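Local structure of NADH:ubiquinone oxidoreductase, Na translocating, C subunit (3LWX) at residues Val79-Leu89 / Tyr101-Tyr112; Gly93-Ile102 / Ala114-Thr122. The protein is a subunit of a membrane-associated, ion-pumping redox complex and probably binds a flavin through its FMN-binding domain. One frame throughout, in Å; residues are numbered along the deposited sequence.

Contact 1 (79-89 with 101-112) and contact 2 (93-102 with 114-122) lie about 20 Å apart, centre to centre. They sit in one antiparallel sheet, on opposite sides of the chain's centre. Strand 97-104 is the shared middle strand. Contact 1 joins it to strand 82-92 and also reaches the start of strand 111-118 through Tyr-112. Contact 2 joins it to strand 111-118 at the end of the sheet. Their segments alternate along the chain, and both contacts use Tyr-101 and Ile-102. They touch where Leu-89 N lies 2.9 Å from Gly-100 O, a probable hydrogen bond. Together they build three consecutive strands as an antiparallel meander, part of it in the FMN-binding domain.

Contact 1: Val79-Leu89 / Tyr101-Tyr112; sequences VDGQPKYIMAL and YISVDSDKNTIY
One face of the Tyr-112 ring is covered by Lys-84, whose CE sits 3.6 Å from the ring centroid, almost on the ring normal. This CH-pi contact is joined by a cation-pi contact from Lys-84 NZ. Ser-103 OG lies at the ring's edge, in plane, and is hydrogen-bonded to Ser-23 O. The Tyr-85 ring carries Lys-108 CD over one face, near the rim. Asp-105 O and a water lie at its edge. That water bridges Tyr-85 OH and Ser-106 O.

The frame is a beta hairpin, strands 82-92 and 97-104. Tyr-85 pairs with Val-104 and Met-87 with Ile-102, both as hydrogen-bonded antiparallel pairs. Tyr-85 N gives its hydrogen to Val-104 O at 3.0 Å, and Met-87 N to Ile-102 O at 2.9 Å. Ile-86 with Ser-103 and Ala-88 with Tyr-101 are the non-hydrogen-bonded pairs.

On the face of Met-87 and Val-104, the selenomethionine's CE meets Val-104 CG1 at 3.8 Å. Its chain bends at chi3 (-76°), which turns the methyl to the valine. Leu-89 CD2 packs on Ile-102 CG2, and helix 174-196 lies against Met-87 and Leu-89. On the other face Ile-86 CG2 touches Tyr-101 CB and Ala-88 CB touches Tyr-101 CE1, with helix 4-23 packed on Ile-86 and Tyr-101.

Next to the Tyr-85/Val-104 pair, Lys-84 bends at chi2 (-65°) and then runs extended beside Asp-105, crossing strand 97-104 to Tyr-112 of the third strand. Its ammonium meets a carboxylate, a ring face and a second water. This second water donates to Pro-83 O and accepts from Ser-106 N. In the salt bridge, Lys-84 NZ reaches Asp-105 OD1 at 2.8 Å, from above the carboxylate plane.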
# COMPACT_ATOMS: atom_id res chain seq x y z
N VAL A 79 -2.01 -7.78 -14.94
CA VAL A 79 -2.89 -6.81 -15.57
C VAL A 79 -2.50 -6.72 -17.04
O VAL A 79 -1.42 -6.23 -17.37
CB VAL A 79 -2.79 -5.44 -14.86
CG1 VAL A 79 -3.63 -4.40 -15.58
CG2 VAL A 79 -3.24 -5.57 -13.41
N ASP A 80 -3.36 -7.22 -17.92
CA ASP A 80 -3.09 -7.21 -19.36
C ASP A 80 -1.75 -7.90 -19.67
O ASP A 80 -0.99 -7.45 -20.54
CB ASP A 80 -3.13 -5.77 -19.92
CG ASP A 80 -4.47 -5.08 -19.70
OD1 ASP A 80 -5.49 -5.77 -19.46
OD2 ASP A 80 -4.52 -3.83 -19.79
N GLY A 81 -1.46 -9.00 -18.97
CA GLY A 81 -0.24 -9.77 -19.17
C GLY A 81 1.03 -9.25 -18.51
O GLY A 81 2.07 -9.90 -18.59
N GLN A 82 0.93 -8.10 -17.82
CA GLN A 82 2.08 -7.47 -17.19
C GLN A 82 1.95 -7.43 -15.69
O GLN A 82 0.85 -7.28 -15.17
CB GLN A 82 2.22 -6.04 -17.69
CG GLN A 82 2.47 -5.93 -19.19
CD GLN A 82 3.78 -6.58 -19.61
N PRO A 83 3.08 -7.53 -14.98
CA PRO A 83 2.98 -7.51 -13.54
C PRO A 83 2.81 -6.10 -12.96
O PRO A 83 3.36 -5.11 -13.46
CB PRO A 83 4.32 -8.10 -13.10
CG PRO A 83 5.27 -7.71 -14.20
CD PRO A 83 4.46 -7.81 -15.44
N LYS A 84 1.99 -6.04 -11.91
CA LYS A 84 1.94 -4.89 -11.00
C LYS A 84 2.35 -5.45 -9.64
O LYS A 84 1.85 -6.50 -9.23
CB LYS A 84 0.56 -4.25 -10.90
CG LYS A 84 -0.06 -3.84 -12.21
CD LYS A 84 0.72 -2.74 -12.91
CE LYS A 84 -0.01 -2.26 -14.16
NZ LYS A 84 0.79 -1.29 -14.94
N TYR A 85 3.24 -4.75 -8.95
CA TYR A 85 3.74 -5.20 -7.65
C TYR A 85 3.08 -4.38 -6.56
O TYR A 85 3.25 -3.16 -6.51
CB TYR A 85 5.26 -5.08 -7.58
CG TYR A 85 5.97 -5.85 -8.66
CD1 TYR A 85 6.30 -7.20 -8.49
CD2 TYR A 85 6.30 -5.25 -9.86
CE1 TYR A 85 6.94 -7.90 -9.49
CE2 TYR A 85 6.97 -5.96 -10.87
CZ TYR A 85 7.27 -7.29 -10.67
OH TYR A 85 7.94 -7.99 -11.66
N ILE A 86 2.35 -5.05 -5.68
CA ILE A 86 1.59 -4.42 -4.61
C ILE A 86 2.31 -4.68 -3.29
O ILE A 86 2.65 -5.83 -2.96
CB ILE A 86 0.16 -4.99 -4.51
CG1 ILE A 86 -0.56 -4.92 -5.85
CG2 ILE A 86 -0.65 -4.27 -3.43
CD1 ILE A 86 -1.80 -5.80 -5.93
N MSE A 87 2.57 -3.60 -2.55
CA MSE A 87 3.32 -3.59 -1.31
C MSE A 87 2.45 -3.05 -0.19
O MSE A 87 1.57 -2.23 -0.42
CB MSE A 87 4.57 -2.72 -1.51
CG MSE A 87 5.53 -3.32 -2.50
SE MSE A 87 7.00 -2.23 -3.01
CE MSE A 87 6.06 -1.05 -4.20
N ALA A 88 2.71 -3.56 1.01
CA ALA A 88 1.92 -3.24 2.19
C ALA A 88 2.59 -2.15 3.03
O ALA A 88 3.79 -2.21 3.31
CB ALA A 88 1.69 -4.49 3.02
N LEU A 89 1.78 -1.20 3.47
CA LEU A 89 2.19 -0.07 4.26
C LEU A 89 1.64 -0.15 5.68
O LEU A 89 0.54 -0.65 5.92
CB LEU A 89 1.64 1.21 3.65
CG LEU A 89 1.91 1.40 2.15
CD1 LEU A 89 1.19 2.64 1.66
CD2 LEU A 89 3.40 1.46 1.86
N TYR A 101 -1.90 0.10 0.99
CA TYR A 101 -1.23 -0.66 -0.06
C TYR A 101 -0.87 0.29 -1.19
O TYR A 101 -1.63 1.23 -1.47
CB TYR A 101 -2.12 -1.80 -0.60
CG TYR A 101 -2.46 -2.77 0.48
CD1 TYR A 101 -1.61 -3.83 0.79
CD2 TYR A 101 -3.58 -2.58 1.28
CE1 TYR A 101 -1.88 -4.68 1.85
CE2 TYR A 101 -3.87 -3.43 2.34
CZ TYR A 101 -3.00 -4.47 2.64
OH TYR A 101 -3.24 -5.31 3.70
N ILE A 102 0.24 0.03 -1.84
CA ILE A 102 0.63 0.82 -2.99
C ILE A 102 1.18 -0.12 -4.05
O ILE A 102 1.91 -1.07 -3.72
CB ILE A 102 1.60 1.95 -2.59
CG1 ILE A 102 1.78 2.97 -3.71
CG2 ILE A 102 2.92 1.40 -2.14
CD1 ILE A 102 2.46 4.22 -3.22
N SER A 103 0.79 0.11 -5.30
CA SER A 103 1.23 -0.74 -6.38
C SER A 103 2.11 0.05 -7.33
O SER A 103 1.92 1.25 -7.53
CB SER A 103 0.05 -1.36 -7.15
OG SER A 103 -0.67 -0.39 -7.88
N VAL A 104 3.06 -0.66 -7.95
CA VAL A 104 3.90 -0.10 -8.97
C VAL A 104 3.81 -0.92 -10.26
O VAL A 104 3.47 -2.11 -10.26
CB VAL A 104 5.39 0.03 -8.53
CG1 VAL A 104 5.54 1.03 -7.39
CG2 VAL A 104 5.99 -1.32 -8.13
N ASP A 105 4.12 -0.23 -11.35
CA ASP A 105 4.20 -0.80 -12.67
C ASP A 105 5.37 -1.79 -12.76
O ASP A 105 6.15 -1.97 -11.83
CB ASP A 105 4.39 0.31 -13.69
CG ASP A 105 3.17 1.20 -13.86
OD1 ASP A 105 2.03 0.77 -13.57
OD2 ASP A 105 3.35 2.35 -14.32
N SER A 106 5.51 -2.41 -13.93
CA SER A 106 6.54 -3.43 -14.11
C SER A 106 7.96 -2.89 -13.98
O SER A 106 8.89 -3.66 -13.75
CB SER A 106 6.35 -4.13 -15.46
OG SER A 106 6.59 -3.23 -16.52
N ASP A 107 8.13 -1.57 -14.11
CA ASP A 107 9.43 -0.93 -13.88
C ASP A 107 9.84 -0.88 -12.40
O ASP A 107 10.93 -0.42 -12.08
CB ASP A 107 9.50 0.48 -14.49
CG ASP A 107 8.62 1.52 -13.79
OD1 ASP A 107 7.85 1.19 -12.86
OD2 ASP A 107 8.74 2.71 -14.18
N LYS A 108 8.97 -1.33 -11.50
CA LYS A 108 9.27 -1.36 -10.06
C LYS A 108 9.63 0.04 -9.56
O LYS A 108 10.47 0.20 -8.67
CB LYS A 108 10.33 -2.43 -9.72
CG LYS A 108 9.78 -3.83 -9.98
CD LYS A 108 10.63 -4.94 -9.40
CE LYS A 108 12.01 -5.05 -9.99
NZ LYS A 108 12.78 -6.15 -9.35
N ASN A 109 8.92 1.05 -10.06
CA ASN A 109 9.22 2.44 -9.74
C ASN A 109 8.00 3.35 -9.82
O ASN A 109 7.72 4.11 -8.88
CB ASN A 109 10.33 2.97 -10.66
CG ASN A 109 10.89 4.31 -10.20
OD1 ASN A 109 10.72 4.69 -9.05
ND2 ASN A 109 11.57 5.02 -11.09
N THR A 110 7.29 3.29 -10.94
CA THR A 110 6.16 4.16 -11.19
C THR A 110 4.92 3.63 -10.50
O THR A 110 4.52 2.50 -10.71
CB THR A 110 5.89 4.29 -12.69
OG1 THR A 110 7.08 4.70 -13.37
CG2 THR A 110 4.79 5.30 -12.95
N ILE A 111 4.29 4.47 -9.69
CA ILE A 111 3.11 4.06 -8.95
C ILE A 111 1.90 3.93 -9.87
O ILE A 111 1.60 4.80 -10.68
CB ILE A 111 2.83 5.04 -7.79
CG1 ILE A 111 3.97 4.92 -6.76
CG2 ILE A 111 1.48 4.77 -7.11
CD1 ILE A 111 4.16 6.16 -5.86
N TYR A 112 1.20 2.81 -9.72
CA TYR A 112 0.00 2.48 -10.49
C TYR A 112 -1.29 2.83 -9.71
O TYR A 112 -2.29 3.27 -10.31
CB TYR A 112 0.05 0.99 -10.87
CG TYR A 112 -1.12 0.50 -11.68
CD1 TYR A 112 -1.39 1.00 -12.94
CD2 TYR A 112 -1.95 -0.49 -11.18
CE1 TYR A 112 -2.48 0.52 -13.69
CE2 TYR A 112 -3.02 -0.99 -11.92
CZ TYR A 112 -3.29 -0.48 -13.17
OH TYR A 112 -4.35 -0.96 -13.92
O HOH W 1 3.11 -3.06 -15.42
O HOH W 2 8.88 -6.52 -13.64

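Contact 2: Gly93-Ile102 / Ala114-Thr122; sequences GLWGPLWGYI and ADFSHQGET
Glu-121 grips the backbone of the facing loop with both carboxylate oxygens. Leu-94 N donates to Glu-121 OE1 at 2.9 Å on the syn side, somewhat out of plane. Trp-95 N donates to the syn lone pair of Glu-121 OE2, also at 2.9 Å. Gly-96 N adds a weak bond to OE2. The side chain folds back at chi2 (-59°), which brings the carboxylate up to these amides. Glu-121 OE1 is also hydrogen-bonded to Thr-176 OG1. A water donates to OE2 and to Pro-97 O and accepts from Gly-120 N, tying the two loops together. Within its own segment, Glu-121 N donates to His-118 ND1.

Strands 97-104 and 111-118 form the next beta hairpin of the antiparallel sheet. Trp-99 pairs with Ser-117 and Tyr-101 with Asp-115 through two backbone bonds each. Gln-119 N to Pro-97 O, 3.1 Å, carries the bonding past the strand end. Gly-100 faces Phe-116 in a non-hydrogen-bonded pair, and its CA comes within 3.0 Å of Asp-115 O.

Trp-99 lies across the neighbouring strand. With chi1 at 61°, CG stands between the backbone N and carbonyl carbon, and the indole lies over Ser-117. Ser-117 CB sits 3.4 Å from the centroid of the five-membered ring, a CH-pi contact over the face. The far rim, at CZ3, reaches the backbone of His-118 and Gln-119. On the other face of the sheet, that of Leu-98, Phe-116 and His-118, Leu-98 CD2 touches His-118 CB at 3.6 Å and Glu-121 CG at 3.8 Å. Phe-116 meets the rings of Phe-134 and Phe-138 there.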
# COMPACT_ATOMS: atom_id res chain seq x y z
N GLY A 93 -0.71 7.69 12.68
CA GLY A 93 -1.42 8.93 12.45
C GLY A 93 -1.51 9.75 13.71
O GLY A 93 -0.76 9.56 14.67
N LEU A 94 -2.46 10.67 13.72
CA LEU A 94 -2.66 11.53 14.87
C LEU A 94 -3.28 10.79 16.05
O LEU A 94 -2.86 10.98 17.20
CB LEU A 94 -3.54 12.73 14.49
CG LEU A 94 -3.92 13.68 15.63
CD1 LEU A 94 -2.72 14.19 16.41
CD2 LEU A 94 -4.73 14.83 15.04
N TRP A 95 -4.27 9.96 15.77
CA TRP A 95 -5.06 9.31 16.83
C TRP A 95 -4.94 7.80 16.87
O TRP A 95 -5.48 7.16 17.77
CB TRP A 95 -6.54 9.69 16.71
CG TRP A 95 -6.80 11.16 16.81
CD1 TRP A 95 -7.26 11.97 15.81
CD2 TRP A 95 -6.65 12.00 17.97
NE1 TRP A 95 -7.43 13.25 16.28
CE2 TRP A 95 -7.06 13.30 17.59
CE3 TRP A 95 -6.26 11.77 19.29
CZ2 TRP A 95 -7.06 14.37 18.48
CZ3 TRP A 95 -6.26 12.85 20.18
CH2 TRP A 95 -6.65 14.13 19.76
N GLY A 96 -4.23 7.21 15.92
CA GLY A 96 -4.07 5.78 15.90
C GLY A 96 -3.28 5.37 14.68
O GLY A 96 -2.79 6.20 13.93
N PRO A 97 -3.14 4.06 14.47
CA PRO A 97 -2.41 3.52 13.34
C PRO A 97 -2.97 3.87 11.98
O PRO A 97 -4.18 4.13 11.85
CB PRO A 97 -2.56 2.00 13.55
CG PRO A 97 -2.56 1.87 15.04
CD PRO A 97 -3.40 3.02 15.49
N LEU A 98 -2.09 3.83 10.98
CA LEU A 98 -2.41 3.94 9.58
C LEU A 98 -1.90 2.67 8.90
O LEU A 98 -0.99 2.02 9.39
CB LEU A 98 -1.71 5.12 8.90
CG LEU A 98 -1.86 6.49 9.56
CD1 LEU A 98 -1.06 7.54 8.76
CD2 LEU A 98 -3.33 6.89 9.73
N TRP A 99 -2.48 2.35 7.75
CA TRP A 99 -1.96 1.28 6.92
C TRP A 99 -2.40 1.54 5.48
O TRP A 99 -3.05 2.54 5.19
CB TRP A 99 -2.37 -0.11 7.41
CG TRP A 99 -3.84 -0.41 7.44
CD1 TRP A 99 -4.55 -1.10 6.51
CD2 TRP A 99 -4.76 -0.11 8.50
NE1 TRP A 99 -5.85 -1.23 6.90
CE2 TRP A 99 -6.01 -0.63 8.12
CE3 TRP A 99 -4.64 0.54 9.73
CZ2 TRP A 99 -7.15 -0.49 8.92
CZ3 TRP A 99 -5.77 0.68 10.52
CH2 TRP A 99 -7.01 0.17 10.12
N GLY A 100 -2.06 0.65 4.56
CA GLY A 100 -2.45 0.82 3.19
C GLY A 100 -1.70 -0.11 2.28
O GLY A 100 -0.97 -1.00 2.74
N TYR A 101 -1.90 0.10 0.99
CA TYR A 101 -1.23 -0.66 -0.06
C TYR A 101 -0.87 0.29 -1.19
O TYR A 101 -1.63 1.23 -1.47
CB TYR A 101 -2.12 -1.80 -0.60
CG TYR A 101 -2.46 -2.77 0.48
CD1 TYR A 101 -1.61 -3.83 0.79
CD2 TYR A 101 -3.58 -2.58 1.28
CE1 TYR A 101 -1.88 -4.68 1.85
CE2 TYR A 101 -3.87 -3.43 2.34
CZ TYR A 101 -3.00 -4.47 2.64
OH TYR A 101 -3.24 -5.31 3.70
N ILE A 102 0.24 0.03 -1.84
CA ILE A 102 0.63 0.82 -2.99
C ILE A 102 1.18 -0.12 -4.05
O ILE A 102 1.91 -1.07 -3.72
CB ILE A 102 1.60 1.95 -2.59
CG1 ILE A 102 1.78 2.97 -3.71
CG2 ILE A 102 2.92 1.40 -2.14
CD1 ILE A 102 2.46 4.22 -3.22
N ALA A 114 -2.98 3.29 -5.24
CA ALA A 114 -2.74 3.34 -3.81
C ALA A 114 -4.06 3.31 -3.06
O ALA A 114 -5.09 3.72 -3.59
CB ALA A 114 -1.99 4.62 -3.46
N ASP A 115 -3.99 2.85 -1.81
CA ASP A 115 -5.14 2.84 -0.90
C ASP A 115 -4.60 3.06 0.50
O ASP A 115 -3.62 2.42 0.88
CB ASP A 115 -5.88 1.50 -0.94
CG ASP A 115 -7.20 1.54 -0.20
OD1 ASP A 115 -8.07 2.31 -0.66
OD2 ASP A 115 -7.37 0.81 0.80
N PHE A 116 -5.26 3.93 1.27
CA PHE A 116 -4.84 4.21 2.63
C PHE A 116 -6.01 4.02 3.59
O PHE A 116 -7.13 4.43 3.29
CB PHE A 116 -4.29 5.64 2.76
CG PHE A 116 -3.15 5.93 1.82
CD1 PHE A 116 -1.87 5.50 2.10
CD2 PHE A 116 -3.36 6.60 0.64
CE1 PHE A 116 -0.82 5.75 1.23
CE2 PHE A 116 -2.31 6.84 -0.24
CZ PHE A 116 -1.06 6.41 0.07
N SER A 117 -5.68 3.49 4.76
CA SER A 117 -6.63 3.20 5.80
C SER A 117 -6.13 3.69 7.15
O SER A 117 -4.95 3.99 7.34
CB SER A 117 -6.89 1.70 5.89
OG SER A 117 -7.51 1.21 4.71
N HIS A 118 -7.04 3.72 8.12
CA HIS A 118 -6.70 4.20 9.45
C HIS A 118 -7.69 3.66 10.47
O HIS A 118 -8.82 3.29 10.15
CB HIS A 118 -6.71 5.73 9.50
CG HIS A 118 -8.05 6.30 9.16
ND1 HIS A 118 -9.00 6.58 10.12
CD2 HIS A 118 -8.63 6.51 7.95
CE1 HIS A 118 -10.10 6.98 9.51
NE2 HIS A 118 -9.91 6.94 8.20
N GLN A 119 -7.24 3.65 11.71
CA GLN A 119 -8.05 3.17 12.83
C GLN A 119 -9.01 4.19 13.38
O GLN A 119 -10.13 3.84 13.74
CB GLN A 119 -7.10 2.72 13.95
CG GLN A 119 -7.75 2.15 15.22
CD GLN A 119 -8.15 3.17 16.32
OE1 GLN A 119 -9.01 2.87 17.15
NE2 GLN A 119 -7.52 4.35 16.33
N GLY A 120 -8.56 5.43 13.50
CA GLY A 120 -9.36 6.44 14.19
C GLY A 120 -9.08 7.87 13.84
O GLY A 120 -9.24 8.75 14.69
N GLU A 121 -8.69 8.13 12.59
CA GLU A 121 -8.48 9.52 12.17
C GLU A 121 -9.82 10.23 12.01
O GLU A 121 -10.87 9.61 11.87
CB GLU A 121 -7.60 9.62 10.93
CG GLU A 121 -6.22 8.95 11.08
CD GLU A 121 -5.40 9.54 12.21
OE1 GLU A 121 -4.85 10.65 12.03
OE2 GLU A 121 -5.27 8.87 13.27
N THR A 122 -9.77 11.55 12.03
CA THR A 122 -10.98 12.37 12.13
C THR A 122 -11.67 12.63 10.79
O THR A 122 -11.04 13.12 9.87
CB THR A 122 -10.64 13.70 12.81
OG1 THR A 122 -10.09 13.40 14.08
CG2 THR A 122 -11.84 14.62 12.95
O HOH W 3 -5.86 6.19 13.14